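Local coordinates for ORF14 (Streptomyces clavuligerus, PDB 2WPW), which binds acetyl-coenzyme A and is probably an acyltransferase, built from two GNAT-related regions in tandem, at residues V11-N16 against D61-S66; D26-A31 against V87-V92. One frame throughout, in Å; residues are numbered along the deposited sequence.

Interaction 1: residues V11-N16 against D61-S66; sequences VPLAAN and DWVVRS
V11 and V63 face each other as an antiparallel hydrogen-bonded pair, tying strand 8-12, the outermost strand at this end of the GNAT fold, to strand 57-66. V11 N donates to V63 O at 2.7 Å, and V63 N returns a bond to V11 O. The ladder outlasts the strand, because L13 N, already in the following loop, reaches D61 O at 2.9 Å. P12 has no N-H to give and sits opposite W62 as a non-hydrogen-bonded pair, where the indole supplies the contact instead. W62 CG lies anti to its carbonyl carbon (chi1 -68°), which turns the ring back toward the proline although the CB points away. From the base outward, CB passes V11 O, CD2 lies near P12 CA, and W62 CE3 comes obliquely to within 3.5 Å of V11 C. Farther out, W62 CZ3 meets P12 CD at 3.7 Å. P12 CG then stands over the six-membered ring of W62 as a CH-pi contact, 4.0 Å from its centroid and 21° off the normal. On the pyrrole side NE1 is hydrogen-bonded to D60 OD1, and H108 packs edge-to-face with the indole. The apolar side chains of L13 and V63 meet on the other side of the strands, and L13 continues onto T20, V21 and W24 of helix 18-33. D61 sends its carboxylate to a salt bridge with R75, while D61 CB lies 3.9 Å from L13 CB. At the far end R65, bent at chi3 (77°), brings NH1 to 3.8 Å from V11 CG2.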
loop_
_atom_site.group_PDB
_atom_site.type_symbol
_atom_site.label_atom_id
_atom_site.label_comp_id
_atom_site.label_asym_id
_atom_site.label_seq_id
_atom_site.Cartn_x
_atom_site.Cartn_y
_atom_site.Cartn_z
ATOM N N VAL A 11 2.810 25.108 3.293
ATOM C CA VAL A 11 3.661 25.226 2.125
ATOM C C VAL A 11 3.509 23.957 1.307
ATOM O O VAL A 11 3.546 22.889 1.867
ATOM C CB VAL A 11 5.175 25.356 2.471
ATOM C CG1 VAL A 11 5.973 25.189 1.199
ATOM C CG2 VAL A 11 5.505 26.680 3.051
ATOM N N PRO A 12 3.359 24.092 -0.024
ATOM C CA PRO A 12 3.219 22.976 -0.960
ATOM C C PRO A 12 4.491 22.172 -0.911
ATOM O O PRO A 12 5.560 22.789 -0.817
ATOM C CB PRO A 12 3.125 23.679 -2.314
ATOM C CG PRO A 12 2.458 24.936 -2.006
ATOM C CD PRO A 12 3.134 25.381 -0.702
ATOM N N LEU A 13 4.386 20.843 -0.932
ATOM C CA LEU A 13 5.584 20.013 -0.858
ATOM C C LEU A 13 6.081 19.702 -2.272
ATOM O O LEU A 13 5.389 19.030 -3.031
ATOM C CB LEU A 13 5.300 18.704 -0.072
ATOM C CG LEU A 13 6.445 17.664 0.068
ATOM C CD1 LEU A 13 7.721 18.318 0.652
ATOM C CD2 LEU A 13 6.065 16.517 0.945
ATOM N N ALA A 14 7.252 20.181 -2.650
ATOM C CA ALA A 14 7.716 20.097 -4.054
ATOM C C ALA A 14 8.997 19.279 -4.152
ATOM O O ALA A 14 9.897 19.498 -3.379
ATOM C CB ALA A 14 7.943 21.511 -4.634
ATOM N N ALA A 15 9.095 18.377 -5.123
ATOM C CA ALA A 15 10.198 17.421 -5.194
ATOM C C ALA A 15 11.563 18.086 -5.294
ATOM O O ALA A 15 12.554 17.564 -4.790
ATOM C CB ALA A 15 9.995 16.496 -6.358
ATOM N N ASN A 16 11.629 19.237 -5.964
ATOM C CA ASN A 16 12.909 19.902 -6.142
ATOM C C ASN A 16 13.236 20.872 -5.008
ATOM O O ASN A 16 13.972 21.801 -5.206
ATOM C CB ASN A 16 12.942 20.647 -7.486
ATOM C CG ASN A 16 12.128 21.948 -7.457
ATOM O OD1 ASN A 16 11.547 22.296 -6.426
ATOM N ND2 ASN A 16 12.069 22.659 -8.588
ATOM N N ASP A 61 0.201 17.641 -2.427
ATOM C CA ASP A 61 1.028 17.452 -1.237
ATOM C C ASP A 61 1.379 18.745 -0.527
ATOM O O ASP A 61 1.765 19.738 -1.155
ATOM C CB ASP A 61 2.326 16.721 -1.591
ATOM C CG ASP A 61 2.072 15.311 -2.142
ATOM O OD1 ASP A 61 1.123 14.654 -1.701
ATOM O OD2 ASP A 61 2.828 14.839 -3.007
ATOM N N TRP A 62 1.312 18.727 0.798
ATOM C CA TRP A 62 1.580 19.925 1.586
ATOM C C TRP A 62 2.386 19.650 2.840
ATOM O O TRP A 62 2.299 18.592 3.468
ATOM C CB TRP A 62 0.262 20.625 2.019
ATOM C CG TRP A 62 -0.469 21.218 0.902
ATOM C CD1 TRP A 62 -1.173 20.557 -0.036
ATOM C CD2 TRP A 62 -0.524 22.588 0.560
ATOM N NE1 TRP A 62 -1.690 21.419 -0.948
ATOM C CE2 TRP A 62 -1.317 22.690 -0.600
ATOM C CE3 TRP A 62 -0.009 23.765 1.146
ATOM C CZ2 TRP A 62 -1.629 23.929 -1.203
ATOM C CZ3 TRP A 62 -0.305 24.992 0.552
ATOM C CH2 TRP A 62 -1.115 25.060 -0.628
ATOM N N VAL A 63 3.121 20.662 3.249
ATOM C CA VAL A 63 3.785 20.630 4.530
ATOM C C VAL A 63 3.338 21.859 5.351
ATOM O O VAL A 63 3.028 22.921 4.791
ATOM C CB VAL A 63 5.286 20.586 4.286
ATOM C CG1 VAL A 63 6.003 21.374 5.263
ATOM C CG2 VAL A 63 5.797 19.078 4.173
ATOM N N VAL A 64 3.268 21.716 6.666
ATOM C CA VAL A 64 2.935 22.840 7.483
ATOM C C VAL A 64 4.148 23.117 8.371
ATOM O O VAL A 64 4.786 22.168 8.897
ATOM C CB VAL A 64 1.618 22.564 8.293
ATOM C CG1 VAL A 64 1.912 21.983 9.615
ATOM C CG2 VAL A 64 0.886 23.790 8.520
ATOM N N ARG A 65 4.477 24.405 8.532
ATOM C CA ARG A 65 5.618 24.803 9.392
ATOM C C ARG A 65 5.363 25.762 10.549
ATOM O O ARG A 65 4.577 26.739 10.470
ATOM C CB ARG A 65 6.805 25.332 8.589
ATOM C CG ARG A 65 6.414 25.904 7.285
ATOM C CD ARG A 65 7.622 26.530 6.571
ATOM N NE ARG A 65 8.516 25.558 5.953
ATOM C CZ ARG A 65 9.211 25.803 4.849
ATOM N NH1 ARG A 65 9.106 26.970 4.237
ATOM N NH2 ARG A 65 9.987 24.855 4.349
ATOM N N SER A 66 6.052 25.430 11.629
ATOM C CA SER A 66 6.162 26.292 12.769
ATOM C C SER A 66 7.614 26.734 12.901
ATOM O O SER A 66 8.547 25.917 12.946
ATOM C CB SER A 66 5.730 25.584 14.025
ATOM O OG SER A 66 5.233 26.536 14.916
HETATM O O HOH W 1 4.113 16.478 -4.220
#

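Interaction 2: residues D26-A31 against V87-V92; sequences DLMALA and VDQLLV. With ACO (acetyl coenzyme *a), chain E.
In the acetyl-CoA site of the GNAT fold, L91 of strand 84-92 packs against helix 18-33 while its neighbours L90 and V92 hold the cofactor. The isobutyl fork of L91, with CG anti to the backbone N (chi1 177°), presents CD1 to A31 CB at 3.7 Å. Its other branch, L91 CD2, reaches M28 CG of the selenomethionine and L27 CD2, the latter at 4.2 Å. L91 CD1 also lies 3.4 Å from the cofactor carbonyl O9P, placing L91 between helix and pantetheine. The backbone grips the pantetheine arm through two nearly straight bonds: cofactor N4P donates to L90 O at 2.7 Å, and V92 N donates to O9P. L90 adds a wall, its CD1 3.5 Å from the acetyl oxygen O and its CD2 beside the methyl CEP. With an alanine here CB would still touch the acetyl oxygen, but CEP would probably lose CD2 and a gap would open toward L105 and W106. At D88 and Q89 the strand carries a classic beta bulge opposite R75. The axes of the helix and strand segments approach to 9.5 Å, with 75° between their directions. Helix 18-33 thus covers L91, helix 101-115 packs against L90 and V92, and strand 69-79 pairs along one edge of strand 84-92.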
loop_
_atom_site.group_PDB
_atom_site.type_symbol
_atom_site.label_atom_id
_atom_site.label_comp_id
_atom_site.label_asym_id
_atom_site.label_seq_id
_atom_site.Cartn_x
_atom_site.Cartn_y
_atom_site.Cartn_z
ATOM N N ASP A 26 12.627 13.432 7.515
ATOM C CA ASP A 26 13.001 13.283 8.929
ATOM C C ASP A 26 11.794 13.178 9.849
ATOM O O ASP A 26 11.714 12.274 10.694
ATOM C CB ASP A 26 13.890 14.440 9.394
ATOM C CG ASP A 26 15.272 14.406 8.766
ATOM O OD1 ASP A 26 15.860 15.487 8.597
ATOM O OD2 ASP A 26 15.782 13.308 8.470
ATOM N N LEU A 27 10.855 14.102 9.694
ATOM C CA LEU A 27 9.549 13.966 10.362
ATOM C C LEU A 27 9.029 12.534 10.272
ATOM O O LEU A 27 8.641 11.950 11.287
ATOM C CB LEU A 27 8.532 14.854 9.686
ATOM C CG LEU A 27 7.139 14.839 10.244
ATOM C CD1 LEU A 27 7.146 15.676 11.458
ATOM C CD2 LEU A 27 6.205 15.410 9.225
HETATM N N MSE A 28 9.013 11.963 9.062
HETATM C CA MSE A 28 8.474 10.570 8.922
HETATM C C MSE A 28 9.301 9.583 9.716
HETATM O O MSE A 28 8.750 8.690 10.385
HETATM C CB MSE A 28 8.413 10.072 7.454
HETATM C CG MSE A 28 7.316 10.716 6.676
HETATM SE SE MSE A 28 7.007 10.080 4.795
HETATM C CE MSE A 28 8.580 10.981 4.021
ATOM N N ALA A 29 10.615 9.710 9.586
ATOM C CA ALA A 29 11.495 8.826 10.309
ATOM C C ALA A 29 11.203 8.919 11.814
ATOM O O ALA A 29 11.157 7.890 12.505
ATOM C CB ALA A 29 13.007 9.134 10.022
ATOM N N LEU A 30 11.013 10.155 12.306
ATOM C CA LEU A 30 10.832 10.394 13.771
ATOM C C LEU A 30 9.486 9.797 14.200
ATOM O O LEU A 30 9.429 8.972 15.129
ATOM C CB LEU A 30 10.884 11.874 14.106
ATOM C CG LEU A 30 10.852 12.268 15.581
ATOM C CD1 LEU A 30 12.037 11.745 16.370
ATOM C CD2 LEU A 30 10.793 13.776 15.724
ATOM N N ALA A 31 8.426 10.149 13.474
ATOM C CA ALA A 31 7.063 9.632 13.731
ATOM C C ALA A 31 7.005 8.111 13.766
ATOM O O ALA A 31 6.365 7.525 14.654
ATOM C CB ALA A 31 6.048 10.171 12.717
ATOM N N VAL A 87 -7.113 10.746 1.576
ATOM C CA VAL A 87 -6.099 11.317 2.431
ATOM C C VAL A 87 -4.948 10.321 2.576
ATOM O O VAL A 87 -5.073 9.348 3.339
ATOM C CB VAL A 87 -6.694 11.599 3.844
ATOM C CG1 VAL A 87 -5.565 12.004 4.822
ATOM C CG2 VAL A 87 -7.788 12.693 3.801
ATOM N N ASP A 88 -3.829 10.509 1.855
ATOM C CA ASP A 88 -2.773 9.508 1.950
ATOM C C ASP A 88 -1.850 9.807 3.137
ATOM O O ASP A 88 -1.132 8.940 3.612
ATOM C CB ASP A 88 -1.922 9.487 0.709
ATOM C CG ASP A 88 -2.514 8.620 -0.433
ATOM O OD1 ASP A 88 -2.220 8.962 -1.611
ATOM O OD2 ASP A 88 -3.205 7.579 -0.179
ATOM N N GLN A 89 -1.850 11.032 3.634
ATOM C CA GLN A 89 -1.022 11.290 4.819
ATOM C C GLN A 89 -1.532 12.526 5.554
ATOM O O GLN A 89 -1.821 13.599 4.935
ATOM C CB GLN A 89 0.487 11.393 4.435
ATOM C CG GLN A 89 1.433 12.047 5.530
ATOM C CD GLN A 89 2.901 12.164 5.087
ATOM O OE1 GLN A 89 3.728 11.306 5.416
ATOM N NE2 GLN A 89 3.207 13.159 4.272
ATOM N N LEU A 90 -1.665 12.374 6.860
ATOM C CA LEU A 90 -1.987 13.472 7.719
ATOM C C LEU A 90 -1.233 13.230 9.017
ATOM O O LEU A 90 -1.686 12.468 9.869
ATOM C CB LEU A 90 -3.489 13.564 7.926
ATOM C CG LEU A 90 -4.014 14.888 8.484
ATOM C CD1 LEU A 90 -5.503 14.991 8.157
ATOM C CD2 LEU A 90 -3.674 14.917 9.985
ATOM N N LEU A 91 -0.065 13.874 9.143
ATOM C CA LEU A 91 0.937 13.503 10.126
ATOM C C LEU A 91 1.495 14.705 10.891
ATOM O O LEU A 91 1.869 15.701 10.298
ATOM C CB LEU A 91 2.093 12.838 9.380
ATOM C CG LEU A 91 3.297 12.414 10.195
ATOM C CD1 LEU A 91 2.894 11.629 11.395
ATOM C CD2 LEU A 91 4.356 11.596 9.323
ATOM N N VAL A 92 1.525 14.630 12.219
ATOM C CA VAL A 92 2.016 15.737 13.066
ATOM C C VAL A 92 3.288 15.284 13.815
ATOM O O VAL A 92 3.342 14.139 14.276
ATOM C CB VAL A 92 0.920 16.156 14.021
ATOM C CG1 VAL A 92 1.392 17.194 15.027
ATOM C CG2 VAL A 92 -0.291 16.656 13.222
HETATM N N1A ACO E . -6.109 10.979 21.697
HETATM C C2A ACO E . -7.358 11.378 21.856
HETATM N N3A ACO E . -7.853 12.385 21.143
HETATM C C4A ACO E . -7.137 13.000 20.210
HETATM C C5A ACO E . -5.832 12.598 19.993
HETATM C C6A ACO E . -5.321 11.543 20.788
HETATM N N6A ACO E . -4.085 11.032 20.690
HETATM N N7A ACO E . -5.345 13.371 19.010
HETATM C C8A ACO E . -6.309 14.209 18.618
HETATM N N9A ACO E . -7.408 13.977 19.355
HETATM C C1B ACO E . -8.700 14.678 19.194
HETATM C C2B ACO E . -9.024 15.434 20.442
HETATM O O2B ACO E . -10.427 15.616 20.490
HETATM C C3B ACO E . -8.394 16.767 20.173
HETATM O O3B ACO E . -9.250 17.760 20.713
HETATM P P3B ACO E . -8.506 19.028 21.467
HETATM O O7A ACO E . -9.444 20.079 22.287
HETATM O O8A ACO E . -7.051 18.752 22.035
HETATM O O9A ACO E . -8.755 18.084 22.588
HETATM C C4B ACO E . -8.295 16.895 18.645
HETATM O O4B ACO E . -8.730 15.645 18.099
HETATM C C5B ACO E . -6.828 16.758 18.452
HETATM O O5B ACO E . -6.437 17.679 17.577
HETATM P P1A ACO E . -4.936 18.010 17.439
HETATM O O1A ACO E . -4.911 18.725 16.045
HETATM O O2A ACO E . -4.242 18.837 18.480
HETATM O O3A ACO E . -4.103 16.690 17.405
HETATM P P2A ACO E . -2.626 16.395 16.771
HETATM O O4A ACO E . -1.808 15.803 18.042
HETATM O O5A ACO E . -2.070 17.478 15.952
HETATM O O6A ACO E . -3.077 15.048 15.884
HETATM C CBP ACO E . -2.642 12.951 14.654
HETATM C CCP ACO E . -2.367 14.494 14.871
HETATM C CDP ACO E . -3.780 13.072 15.633
HETATM C CEP ACO E . -2.791 13.376 13.169
HETATM C CAP ACO E . -1.231 12.603 15.268
HETATM O OAP ACO E . -1.508 11.753 16.349
HETATM C C9P ACO E . -0.377 11.909 14.201
HETATM O O9P ACO E . 0.235 12.566 13.325
HETATM N N8P ACO E . -0.416 10.564 14.287
HETATM C C7P ACO E . 0.285 9.676 13.375
HETATM C C6P ACO E . -0.279 9.797 11.957
HETATM C C5P ACO E . -1.754 9.422 11.889
HETATM O O5P ACO E . -2.161 8.460 12.521
HETATM N N4P ACO E . -2.512 10.148 11.054
HETATM C C3P ACO E . -3.913 9.792 10.686
HETATM C C2P ACO E . -4.996 10.378 11.595
HETATM S S1P ACO E . -6.657 9.833 11.036
HETATM C C ACO E . -7.026 10.926 9.673
HETATM O O ACO E . -6.229 11.795 9.316
HETATM C CH3 ACO E . -8.361 10.816 8.990
#

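Both interactions belong to the N-acetyltransferase region and reach the same group of strands, but at different depths. Interaction 1 is partly buried at the outer strand 8-12, where three backbone hydrogen bonds are joined by a proline-indole contact and apolar packing. Interaction 2 is buried, and no hydrogen bond crosses from helix to strand: apolar side chains make that junction, while L90 O and V92 N, on the strand, serve acetyl-CoA. Helix 18-33 connects them, since the loop leaving strand 8-12 leads into it and L13 packs on its first turns, whereas 26-31 lies farther along. The centres are about 12 Å apart, and the nearest atoms about 6 Å, without touching.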